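UTP-glucose-1-phosphate uridylyltransferase 2 (Trypanosoma brucei, PDB 3GUE) probably catalyses the reaction of UTP with alpha-D-glucose 1-phosphate to give UDP-glucose and diphosphate. Local coordinates at residues Pro432-Arg443 against Val452-Asn462; Leu198-Leu208 against Ile308-Asp318. All blocks are in the same frame, centred on the assembly; numbering follows the deposited sequence. Where two conformers were deposited one is given.

Contact 1 of 2, residues Pro432-Arg443 against Val452-Asn462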
loop_
_atom_site.group_PDB
_atom_site.type_symbol
_atom_site.label_atom_id
_atom_site.label_comp_id
_atom_site.label_asym_id
_atom_site.label_seq_id
_atom_site.Cartn_x
_atom_site.Cartn_y
_atom_site.Cartn_z
ATOM N N PRO A 432 -18.719 9.720 12.569
ATOM C CA PRO A 432 -19.296 11.031 12.254
ATOM C C PRO A 432 -19.395 11.262 10.746
ATOM O O PRO A 432 -18.700 10.598 9.973
ATOM C CB PRO A 432 -18.293 12.019 12.892
ATOM C CG PRO A 432 -16.968 11.286 12.768
ATOM C CD PRO A 432 -17.346 9.847 13.094
ATOM N N SER A 433 -20.284 12.177 10.345
ATOM C CA SER A 433 -20.375 12.651 8.961
ATOM C C SER A 433 -19.116 13.508 8.757
ATOM O O SER A 433 -18.800 14.355 9.590
ATOM C CB SER A 433 -21.672 13.461 8.765
ATOM O OG SER A 433 -21.830 14.049 7.477
ATOM N N LEU A 434 -18.399 13.253 7.673
ATOM C CA LEU A 434 -17.170 14.004 7.320
ATOM C C LEU A 434 -17.154 14.523 5.877
ATOM O O LEU A 434 -16.149 15.047 5.415
ATOM C CB LEU A 434 -15.906 13.146 7.573
ATOM C CG LEU A 434 -15.640 12.759 9.051
ATOM C CD1 LEU A 434 -14.573 11.724 9.114
ATOM C CD2 LEU A 434 -15.233 13.969 9.910
ATOM N N ARG A 435 -18.257 14.370 5.163
ATOM C CA ARG A 435 -18.337 14.863 3.789
ATOM C C ARG A 435 -18.151 16.390 3.658
ATOM O O ARG A 435 -17.637 16.857 2.659
ATOM C CB ARG A 435 -19.631 14.390 3.083
ATOM C CG ARG A 435 -20.919 14.762 3.800
ATOM C CD ARG A 435 -22.177 14.308 3.046
ATOM N NE ARG A 435 -23.347 14.783 3.781
ATOM C CZ ARG A 435 -23.796 16.040 3.753
ATOM N NH1 ARG A 435 -23.197 16.965 2.994
ATOM N NH2 ARG A 435 -24.857 16.374 4.478
ATOM N N GLN A 436 -18.518 17.153 4.684
ATOM C CA GLN A 436 -18.311 18.603 4.678
ATOM C C GLN A 436 -17.049 19.023 5.446
ATOM O O GLN A 436 -16.853 20.209 5.715
ATOM C CB GLN A 436 -19.525 19.339 5.273
ATOM C CG GLN A 436 -20.886 18.790 4.853
ATOM C CD GLN A 436 -22.035 19.584 5.444
ATOM O OE1 GLN A 436 -22.639 19.182 6.447
ATOM N NE2 GLN A 436 -22.325 20.724 4.848
ATOM N N CYS A 437 -16.217 18.049 5.830
ATOM C CA CYS A 437 -15.071 18.325 6.680
ATOM C C CYS A 437 -13.812 18.586 5.859
ATOM O O CYS A 437 -13.428 17.780 5.014
ATOM C CB CYS A 437 -14.859 17.163 7.648
ATOM S SG CYS A 437 -13.367 17.322 8.590
ATOM N N THR A 438 -13.177 19.731 6.073
ATOM C CA THR A 438 -11.886 19.984 5.407
ATOM C C THR A 438 -10.728 19.491 6.292
ATOM O O THR A 438 -9.649 19.169 5.803
ATOM C CB THR A 438 -11.661 21.479 4.964
ATOM O OG1 THR A 438 -11.547 22.326 6.105
ATOM C CG2 THR A 438 -12.782 22.006 4.090
ATOM N N SER A 439 -10.978 19.413 7.595
ATOM C CA SER A 439 -9.919 19.142 8.567
ATOM C C SER A 439 -10.522 18.707 9.901
ATOM O O SER A 439 -11.441 19.334 10.397
ATOM C CB SER A 439 -9.102 20.421 8.764
ATOM O OG SER A 439 -7.940 20.173 9.486
ATOM N N LEU A 440 -10.017 17.623 10.475
ATOM C CA LEU A 440 -10.424 17.217 11.831
ATOM C C LEU A 440 -9.220 16.756 12.653
ATOM O O LEU A 440 -8.534 15.808 12.280
ATOM C CB LEU A 440 -11.508 16.125 11.804
ATOM C CG LEU A 440 -11.853 15.466 13.150
ATOM C CD1 LEU A 440 -12.693 16.390 14.087
ATOM C CD2 LEU A 440 -12.511 14.082 12.979
ATOM N N THR A 441 -8.977 17.457 13.764
ATOM C CA THR A 441 -7.894 17.140 14.667
ATOM C C THR A 441 -8.476 16.710 16.029
ATOM O O THR A 441 -9.324 17.407 16.613
ATOM C CB THR A 441 -6.894 18.350 14.771
ATOM O OG1 THR A 441 -6.303 18.569 13.479
ATOM C CG2 THR A 441 -5.789 18.093 15.771
ATOM N N VAL A 442 -8.021 15.555 16.514
ATOM C CA VAL A 442 -8.492 15.002 17.768
ATOM C C VAL A 442 -7.330 14.667 18.667
ATOM O O VAL A 442 -6.358 14.040 18.235
ATOM C CB VAL A 442 -9.370 13.758 17.540
ATOM C CG1 VAL A 442 -9.779 13.096 18.872
ATOM C CG2 VAL A 442 -10.601 14.142 16.677
ATOM N N ARG A 443 -7.447 15.111 19.919
ATOM C CA ARG A 443 -6.382 15.053 20.912
ATOM C C ARG A 443 -6.983 14.628 22.248
ATOM O O ARG A 443 -8.044 15.132 22.638
ATOM C CB ARG A 443 -5.712 16.430 21.085
ATOM C CG ARG A 443 -4.792 16.852 19.951
ATOM C CD ARG A 443 -3.565 15.937 19.899
ATOM N NE ARG A 443 -2.653 16.280 18.810
ATOM C CZ ARG A 443 -2.790 15.862 17.553
ATOM N NH1 ARG A 443 -3.806 15.074 17.201
ATOM N NH2 ARG A 443 -1.900 16.220 16.644
ATOM N N VAL A 452 -23.359 12.617 14.430
ATOM C CA VAL A 452 -22.519 13.809 14.548
ATOM C C VAL A 452 -22.070 14.298 13.169
ATOM O O VAL A 452 -21.609 13.529 12.348
ATOM C CB VAL A 452 -21.315 13.551 15.491
ATOM C CG1 VAL A 452 -20.343 14.714 15.485
ATOM C CG2 VAL A 452 -21.828 13.322 16.909
ATOM N N SER A 453 -22.234 15.593 12.918
ATOM C CA SER A 453 -21.873 16.182 11.637
ATOM C C SER A 453 -20.627 17.040 11.824
ATOM O O SER A 453 -20.637 17.984 12.615
ATOM C CB SER A 453 -23.058 17.004 11.090
ATOM O OG SER A 453 -22.679 17.859 10.020
ATOM N N VAL A 454 -19.535 16.688 11.147
ATOM C CA VAL A 454 -18.301 17.508 11.251
ATOM C C VAL A 454 -18.149 18.385 9.986
ATOM O O VAL A 454 -18.179 17.875 8.853
ATOM C CB VAL A 454 -17.014 16.666 11.538
ATOM C CG1 VAL A 454 -15.773 17.519 11.479
ATOM C CG2 VAL A 454 -17.085 15.928 12.871
ATOM N N ARG A 455 -18.009 19.700 10.191
ATOM C CA ARG A 455 -18.023 20.656 9.092
ATOM C C ARG A 455 -16.863 21.657 9.174
ATOM O O ARG A 455 -16.574 22.223 10.249
ATOM C CB ARG A 455 -19.338 21.442 9.089
ATOM C CG ARG A 455 -20.574 20.605 8.902
ATOM C CD ARG A 455 -21.828 21.386 9.289
ATOM N NE ARG A 455 -22.986 20.497 9.277
ATOM C CZ ARG A 455 -24.253 20.867 9.443
ATOM N NH1 ARG A 455 -24.578 22.134 9.644
ATOM N NH2 ARG A 455 -25.198 19.945 9.419
ATOM N N GLY A 456 -16.235 21.902 8.031
ATOM C CA GLY A 456 -15.150 22.887 7.944
ATOM C C GLY A 456 -13.885 22.366 8.603
ATOM O O GLY A 456 -13.503 21.225 8.351
ATOM N N ASN A 457 -13.235 23.222 9.401
ATOM C CA ASN A 457 -12.061 22.869 10.206
ATOM C C ASN A 457 -12.364 22.667 11.701
ATOM O O ASN A 457 -12.504 23.647 12.454
ATOM C CB ASN A 457 -10.969 23.930 10.047
ATOM C CG ASN A 457 -10.424 24.001 8.628
ATOM O OD1 ASN A 457 -10.175 25.076 8.097
ATOM N ND2 ASN A 457 -10.255 22.850 8.008
ATOM N N VAL A 458 -12.438 21.406 12.132
ATOM C CA VAL A 458 -12.812 21.061 13.510
ATOM C C VAL A 458 -11.639 20.558 14.360
ATOM O O VAL A 458 -10.897 19.668 13.943
ATOM C CB VAL A 458 -13.998 20.070 13.537
ATOM C CG1 VAL A 458 -14.264 19.484 14.959
ATOM C CG2 VAL A 458 -15.241 20.755 13.013
ATOM N N VAL A 459 -11.487 21.133 15.556
ATOM C CA VAL A 459 -10.536 20.626 16.543
ATOM C C VAL A 459 -11.285 20.102 17.803
ATOM O O VAL A 459 -12.216 20.758 18.317
ATOM C CB VAL A 459 -9.444 21.696 16.915
ATOM C CG1 VAL A 459 -8.419 21.133 17.918
ATOM C CG2 VAL A 459 -8.712 22.222 15.647
ATOM N N ILE A 460 -10.888 18.925 18.290
ATOM C CA ILE A 460 -11.441 18.377 19.538
ATOM C C ILE A 460 -10.297 17.936 20.461
ATOM O O ILE A 460 -9.668 16.913 20.202
ATOM C CB ILE A 460 -12.426 17.172 19.283
ATOM C CG1 ILE A 460 -13.494 17.524 18.232
ATOM C CG2 ILE A 460 -13.103 16.711 20.603
ATOM C CD1 ILE A 460 -14.485 16.349 17.891
ATOM N N LYS A 461 -10.062 18.697 21.538
ATOM C CA LYS A 461 -9.023 18.418 22.531
ATOM C C LYS A 461 -9.586 18.092 23.912
ATOM O O LYS A 461 -10.238 18.933 24.541
ATOM C CB LYS A 461 -8.116 19.637 22.699
ATOM C CG LYS A 461 -6.933 19.697 21.783
ATOM C CD LYS A 461 -5.879 20.636 22.399
ATOM C CE LYS A 461 -4.508 20.426 21.780
ATOM N NZ LYS A 461 -3.808 19.258 22.399
ATOM N N ASN A 462 -9.315 16.891 24.395
ATOM C CA ASN A 462 -9.669 16.550 25.772
ATOM C C ASN A 462 -8.434 16.425 26.674
ATOM O O ASN A 462 -7.500 15.672 26.393
ATOM C CB ASN A 462 -10.571 15.312 25.813
ATOM C CG ASN A 462 -10.918 14.876 27.220
ATOM O OD1 ASN A 462 -11.056 15.701 28.140
ATOM N ND2 ASN A 462 -11.074 13.565 27.398
HETATM O O HOH W 1 -19.858 16.483 7.254
HETATM O O HOH W 2 -8.686 20.777 12.386
#
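The side chains of Gln436 and Arg455 run alongside each other, the amide and guanidinium planes turned 54° apart, and Gln436 OE1 approaches Arg455 NE obliquely at 3.1 Å. The same NE donates to Ser453 OG. The guanidinium of Arg443 has Thr441 CG2 against one face and Val442 O in its plane, bonded to NH1; its NH2 forms a salt bridge with Asp411. These groups decorate successive coils of a parallel beta-helix, as in the C-terminal domain of eukaryotic UDP-glucose pyrophosphorylases. Strands 439-443 and 458-462 lie 2° from exactly parallel and share five backbone hydrogen bonds. At the corner a beta bulge lets Gly456 O accept two donors from the same face of its plane, Thr438 N at 2.7 Å and Ser439 N at 3.2 Å. Apolar side chains meet on the face bearing Leu440, Val458 and Ile460. With CG anti to the backbone N (chi1 171°), Leu440 lies alongside Val458, CD1 to CG1 3.6 Å. Leu434 CD2 packs on Val454 CB at 3.6 Å. At the type I turn Leu434-Cys437 a water accepts from Gln436 N and donates to Ser433 OG, itself hydrogen-bonded to Asp387, and, at 2.7 Å, to Val454 O.

Contact 2 of 2, residues Leu198-Leu208 against Ile308-Asp318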
loop_
_atom_site.group_PDB
_atom_site.type_symbol
_atom_site.label_atom_id
_atom_site.label_comp_id
_atom_site.label_asym_id
_atom_site.label_seq_id
_atom_site.Cartn_x
_atom_site.Cartn_y
_atom_site.Cartn_z
ATOM N N LEU A 198 6.666 -13.576 -8.773
ATOM C CA LEU A 198 6.104 -13.877 -10.100
ATOM C C LEU A 198 7.062 -14.735 -10.946
ATOM O O LEU A 198 6.639 -15.691 -11.605
ATOM C CB LEU A 198 5.716 -12.582 -10.850
ATOM C CG LEU A 198 4.352 -11.951 -10.553
ATOM C CD1 LEU A 198 4.177 -10.624 -11.362
ATOM C CD2 LEU A 198 3.208 -12.934 -10.799
ATOM N N TYR A 199 8.346 -14.373 -10.928
ATOM C CA TYR A 199 9.388 -15.033 -11.729
ATOM C C TYR A 199 9.694 -16.424 -11.192
ATOM O O TYR A 199 9.607 -17.401 -11.923
ATOM C CB TYR A 199 10.687 -14.205 -11.722
ATOM C CG TYR A 199 11.775 -14.709 -12.672
ATOM C CD1 TYR A 199 11.543 -14.801 -14.053
ATOM C CD2 TYR A 199 13.040 -15.081 -12.192
ATOM C CE1 TYR A 199 12.522 -15.239 -14.908
ATOM C CE2 TYR A 199 14.029 -15.524 -13.052
ATOM C CZ TYR A 199 13.763 -15.604 -14.399
ATOM O OH TYR A 199 14.733 -16.051 -15.257
ATOM N N SER A 200 10.031 -16.486 -9.905
ATOM C CA SER A 200 10.460 -17.751 -9.317
ATOM C C SER A 200 9.334 -18.759 -9.067
ATOM O O SER A 200 9.600 -19.973 -8.981
ATOM C CB SER A 200 11.306 -17.512 -8.066
ATOM O OG SER A 200 12.633 -17.179 -8.445
ATOM N N SER A 201 8.085 -18.294 -8.973
ATOM C CA SER A 201 6.955 -19.235 -8.776
ATOM C C SER A 201 6.544 -19.990 -10.039
ATOM O O SER A 201 5.887 -21.037 -9.960
ATOM C CB SER A 201 5.716 -18.511 -8.269
ATOM O OG SER A 201 5.347 -17.509 -9.203
ATOM N N GLY A 202 6.862 -19.417 -11.201
ATOM C CA GLY A 202 6.430 -19.987 -12.478
ATOM C C GLY A 202 5.094 -19.402 -12.906
ATOM O O GLY A 202 4.561 -19.775 -13.939
ATOM N N LYS A 203 4.549 -18.486 -12.104
ATOM C CA LYS A 203 3.310 -17.792 -12.479
ATOM C C LYS A 203 3.558 -16.896 -13.709
ATOM O O LYS A 203 2.742 -16.882 -14.608
ATOM C CB LYS A 203 2.698 -16.960 -11.320
ATOM C CG LYS A 203 1.654 -17.706 -10.468
ATOM C CD LYS A 203 0.348 -17.949 -11.259
ATOM C CE LYS A 203 -0.833 -18.253 -10.338
ATOM N NZ LYS A 203 -0.988 -19.685 -10.113
ATOM N N LEU A 204 4.694 -16.197 -13.742
ATOM C CA LEU A 204 5.020 -15.321 -14.874
ATOM C C LEU A 204 5.079 -16.099 -16.207
ATOM O O LEU A 204 4.410 -15.724 -17.161
ATOM C CB LEU A 204 6.315 -14.541 -14.652
ATOM C CG LEU A 204 6.637 -13.558 -15.803
ATOM C CD1 LEU A 204 5.533 -12.505 -15.988
ATOM C CD2 LEU A 204 7.984 -12.919 -15.615
ATOM N N ASP A 205 5.878 -17.155 -16.262
ATOM C CA ASP A 205 5.901 -18.070 -17.415
ATOM C C ASP A 205 4.547 -18.670 -17.768
ATOM O O ASP A 205 4.227 -18.830 -18.953
ATOM C CB ASP A 205 6.868 -19.219 -17.159
ATOM C CG ASP A 205 8.310 -18.782 -17.192
ATOM O OD1 ASP A 205 8.641 -17.903 -18.017
ATOM O OD2 ASP A 205 9.112 -19.329 -16.397
ATOM N N TYR A 206 3.778 -19.040 -16.744
ATOM C CA TYR A 206 2.428 -19.545 -16.952
ATOM C C TYR A 206 1.509 -18.516 -17.636
ATOM O O TYR A 206 0.900 -18.826 -18.662
ATOM C CB TYR A 206 1.792 -20.087 -15.656
ATOM C CG TYR A 206 0.373 -20.560 -15.888
ATOM C CD1 TYR A 206 0.123 -21.749 -16.587
ATOM C CD2 TYR A 206 -0.719 -19.800 -15.467
ATOM C CE1 TYR A 206 -1.179 -22.178 -16.831
ATOM C CE2 TYR A 206 -2.026 -20.226 -15.702
ATOM C CZ TYR A 206 -2.254 -21.402 -16.387
ATOM O OH TYR A 206 -3.553 -21.834 -16.633
ATOM N N LEU A 207 1.403 -17.310 -17.067
ATOM C CA LEU A 207 0.612 -16.202 -17.679
ATOM C C LEU A 207 1.032 -15.831 -19.119
ATOM O O LEU A 207 0.190 -15.707 -20.005
ATOM C CB LEU A 207 0.644 -14.942 -16.807
ATOM C CG LEU A 207 0.049 -14.943 -15.407
ATOM C CD1 LEU A 207 0.453 -13.677 -14.650
ATOM C CD2 LEU A 207 -1.460 -15.069 -15.492
ATOM N N LEU A 208 2.334 -15.673 -19.346
ATOM C CA LEU A 208 2.866 -15.426 -20.694
ATOM C C LEU A 208 2.554 -16.540 -21.687
ATOM O O LEU A 208 2.329 -16.284 -22.872
ATOM C CB LEU A 208 4.375 -15.194 -20.636
ATOM C CG LEU A 208 4.866 -13.914 -19.962
ATOM C CD1 LEU A 208 6.347 -14.068 -19.665
ATOM C CD2 LEU A 208 4.614 -12.672 -20.833
ATOM N N ILE A 308 2.406 -3.187 -15.378
ATOM C CA ILE A 308 3.631 -3.754 -15.897
ATOM C C ILE A 308 3.377 -4.574 -17.166
ATOM O O ILE A 308 2.319 -5.192 -17.337
ATOM C CB ILE A 308 4.439 -4.537 -14.809
ATOM C CG1 ILE A 308 3.645 -5.723 -14.270
ATOM C CG2 ILE A 308 4.935 -3.568 -13.631
ATOM C CD1 ILE A 308 4.508 -6.695 -13.396
ATOM N N ASN A 309 4.333 -4.494 -18.075
ATOM C CA ASN A 309 4.405 -5.387 -19.211
ATOM C C ASN A 309 5.186 -6.625 -18.751
ATOM O O ASN A 309 6.351 -6.535 -18.297
ATOM C CB ASN A 309 5.065 -4.698 -20.427
ATOM C CG ASN A 309 5.143 -5.614 -21.669
ATOM O OD1 ASN A 309 5.752 -6.661 -21.630
ATOM N ND2 ASN A 309 4.500 -5.218 -22.744
ATOM N N LEU A 310 4.521 -7.770 -18.867
ATOM C CA LEU A 310 4.980 -9.022 -18.301
ATOM C C LEU A 310 6.168 -9.620 -19.082
ATOM O O LEU A 310 7.073 -10.184 -18.484
ATOM C CB LEU A 310 3.802 -9.996 -18.206
ATOM C CG LEU A 310 2.675 -9.619 -17.237
ATOM C CD1 LEU A 310 1.575 -10.665 -17.307
ATOM C CD2 LEU A 310 3.232 -9.517 -15.810
ATOM N N MET A 311 6.154 -9.461 -20.401
ATOM C CA MET A 311 7.249 -9.886 -21.267
ATOM C C MET A 311 8.504 -9.040 -21.019
ATOM O O MET A 311 9.607 -9.584 -20.977
ATOM C CB MET A 311 6.817 -9.823 -22.742
ATOM C CG MET A 311 7.808 -10.455 -23.763
ATOM S SD MET A 311 8.155 -12.193 -23.468
ATOM C CE MET A 311 7.383 -12.991 -24.866
ATOM N N GLU A 312 8.341 -7.722 -20.881
ATOM C CA GLU A 312 9.473 -6.875 -20.468
ATOM C C GLU A 312 10.031 -7.318 -19.102
ATOM O O GLU A 312 11.246 -7.430 -18.927
ATOM C CB GLU A 312 9.118 -5.386 -20.438
ATOM C CG GLU A 312 8.861 -4.752 -21.815
ATOM C CD GLU A 312 9.979 -5.011 -22.824
ATOM O OE1 GLU A 312 11.166 -5.012 -22.422
ATOM O OE2 GLU A 312 9.664 -5.217 -24.018
ATOM N N LEU A 313 9.148 -7.569 -18.139
ATOM C CA LEU A 313 9.604 -8.135 -16.863
ATOM C C LEU A 313 10.363 -9.431 -17.062
ATOM O O LEU A 313 11.427 -9.631 -16.467
ATOM C CB LEU A 313 8.450 -8.345 -15.883
ATOM C CG LEU A 313 8.854 -8.945 -14.547
ATOM C CD1 LEU A 313 9.585 -7.922 -13.654
ATOM C CD2 LEU A 313 7.664 -9.615 -13.803
ATOM N N LYS A 314 9.835 -10.304 -17.913
ATOM C CA LYS A 314 10.461 -11.590 -18.146
ATOM C C LYS A 314 11.878 -11.401 -18.676
ATOM O O LYS A 314 12.824 -12.016 -18.171
ATOM C CB LYS A 314 9.623 -12.418 -19.129
ATOM C CG LYS A 314 10.302 -13.675 -19.636
ATOM C CD LYS A 314 10.278 -14.820 -18.627
ATOM C CE LYS A 314 11.138 -15.990 -19.130
ATOM N NZ LYS A 314 10.861 -16.278 -20.588
ATOM N N LYS A 315 12.004 -10.539 -19.688
ATOM C CA LYS A 315 13.292 -10.198 -20.310
ATOM C C LYS A 315 14.286 -9.577 -19.324
ATOM O O LYS A 315 15.476 -9.879 -19.374
ATOM C CB LYS A 315 13.071 -9.267 -21.517
ATOM C CG LYS A 315 12.327 -9.948 -22.661
ATOM C CD LYS A 315 11.837 -8.953 -23.719
ATOM C CE LYS A 315 12.896 -8.671 -24.766
ATOM N NZ LYS A 315 12.345 -7.930 -25.952
ATOM N N MET A 316 13.801 -8.723 -18.426
ATOM C CA MET A 316 14.666 -8.145 -17.392
ATOM C C MET A 316 15.146 -9.215 -16.408
ATOM O O MET A 316 16.351 -9.334 -16.160
ATOM C CB MET A 316 13.961 -7.004 -16.667
ATOM C CG MET A 316 14.896 -6.043 -15.909
ATOM S SD MET A 316 14.005 -4.586 -15.307
ATOM C CE MET A 316 12.739 -4.445 -16.578
ATOM N N MET A 317 14.211 -10.013 -15.891
ATOM C CA MET A 317 14.521 -11.034 -14.889
ATOM C C MET A 317 15.548 -12.039 -15.419
ATOM O O MET A 317 16.497 -12.376 -14.711
ATOM C CB MET A 317 13.254 -11.751 -14.381
ATOM C CG MET A 317 12.227 -10.872 -13.655
ATOM S SD MET A 317 12.777 -10.006 -12.185
ATOM C CE MET A 317 12.859 -11.355 -11.011
ATOM N N ASP A 318 15.352 -12.500 -16.659
ATOM C CA ASP A 318 16.299 -13.390 -17.335
ATOM C C ASP A 318 17.666 -12.734 -17.430
ATOM O O ASP A 318 18.671 -13.329 -17.053
ATOM C CB ASP A 318 15.817 -13.745 -18.753
ATOM C CG ASP A 318 14.801 -14.885 -18.775
ATOM O OD1 ASP A 318 14.741 -15.674 -17.796
ATOM O OD2 ASP A 318 14.090 -15.014 -19.805
#
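It is a methylene, not the sulfur, that Met317 sets over the centre of the Tyr199 ring: CB stands 3.5 Å from the centroid, 13° off the ring normal, in a CH-pi contact. Met317 SD makes only a more distant, oblique Met-aromatic contact; bends at chi2 and chi3 return CE to Tyr199 CB, 3.7 Å away. The phenol is held at its far end too. Tyr199 OH donates to Asp318 OD1 at 2.6 Å, meeting the carboxylate on its anti side, with ring and carboxylate planes 73° apart. One helix turn earlier, Lys314 fits as a knob among Tyr199, Leu204, Asp205 and Leu208. Its CB rests on Leu208 CD1 at 3.7 Å, while the bent chain carries NZ between two carboxylates: a salt bridge to Asp318 OD2 at 3.6 Å and a long one to Asp205 OD1 at 3.8 Å. This shared cation would be expected to ease the proximity of the two acids. Next to these polar groups the packing is leucine on leucine. Leu204 and Leu310 pass alongside with their ends pointing opposite ways, Leu204 CD1 to Leu310 CB 3.8 Å, and the other branch of Leu204, CD2, meets Leu313. Leu208 CD2 also reaches Leu310 CB. Leu198, Leu207 and Leu310 all touch Met215 of strand 214-219, so both segments pack on that strand. With helices 203-208 and 310-318 crossing at -138°, this is the layer of helices against a central mixed sheet expected of the GT-A nucleotidyltransferase core.

How the contacts relate
From the N terminus, the chain reaches contact 2 first. Its segments, 198-208 and 308-318, close an excursion of 99 residues that includes strands 214-219 and 242-248 and most of strand 300-309, together with UDP-glucose-binding residues such as Asn219, Gly257 and Asn302. Contact 2 brings helices 194-201 and 203-209 against helix 310-319, on the central mixed sheet to which these strands belong. Only after it closes does contact 1 open, joining 432-443 to 452-462 across eight residues, which include strand 446-448, in one short circuit of the C-terminal beta-helix. The two loops lie in series, neither nested nor crossed. The centres of contacts 1 and 2 are about 47 Å apart, on opposite sides of the chain's centre.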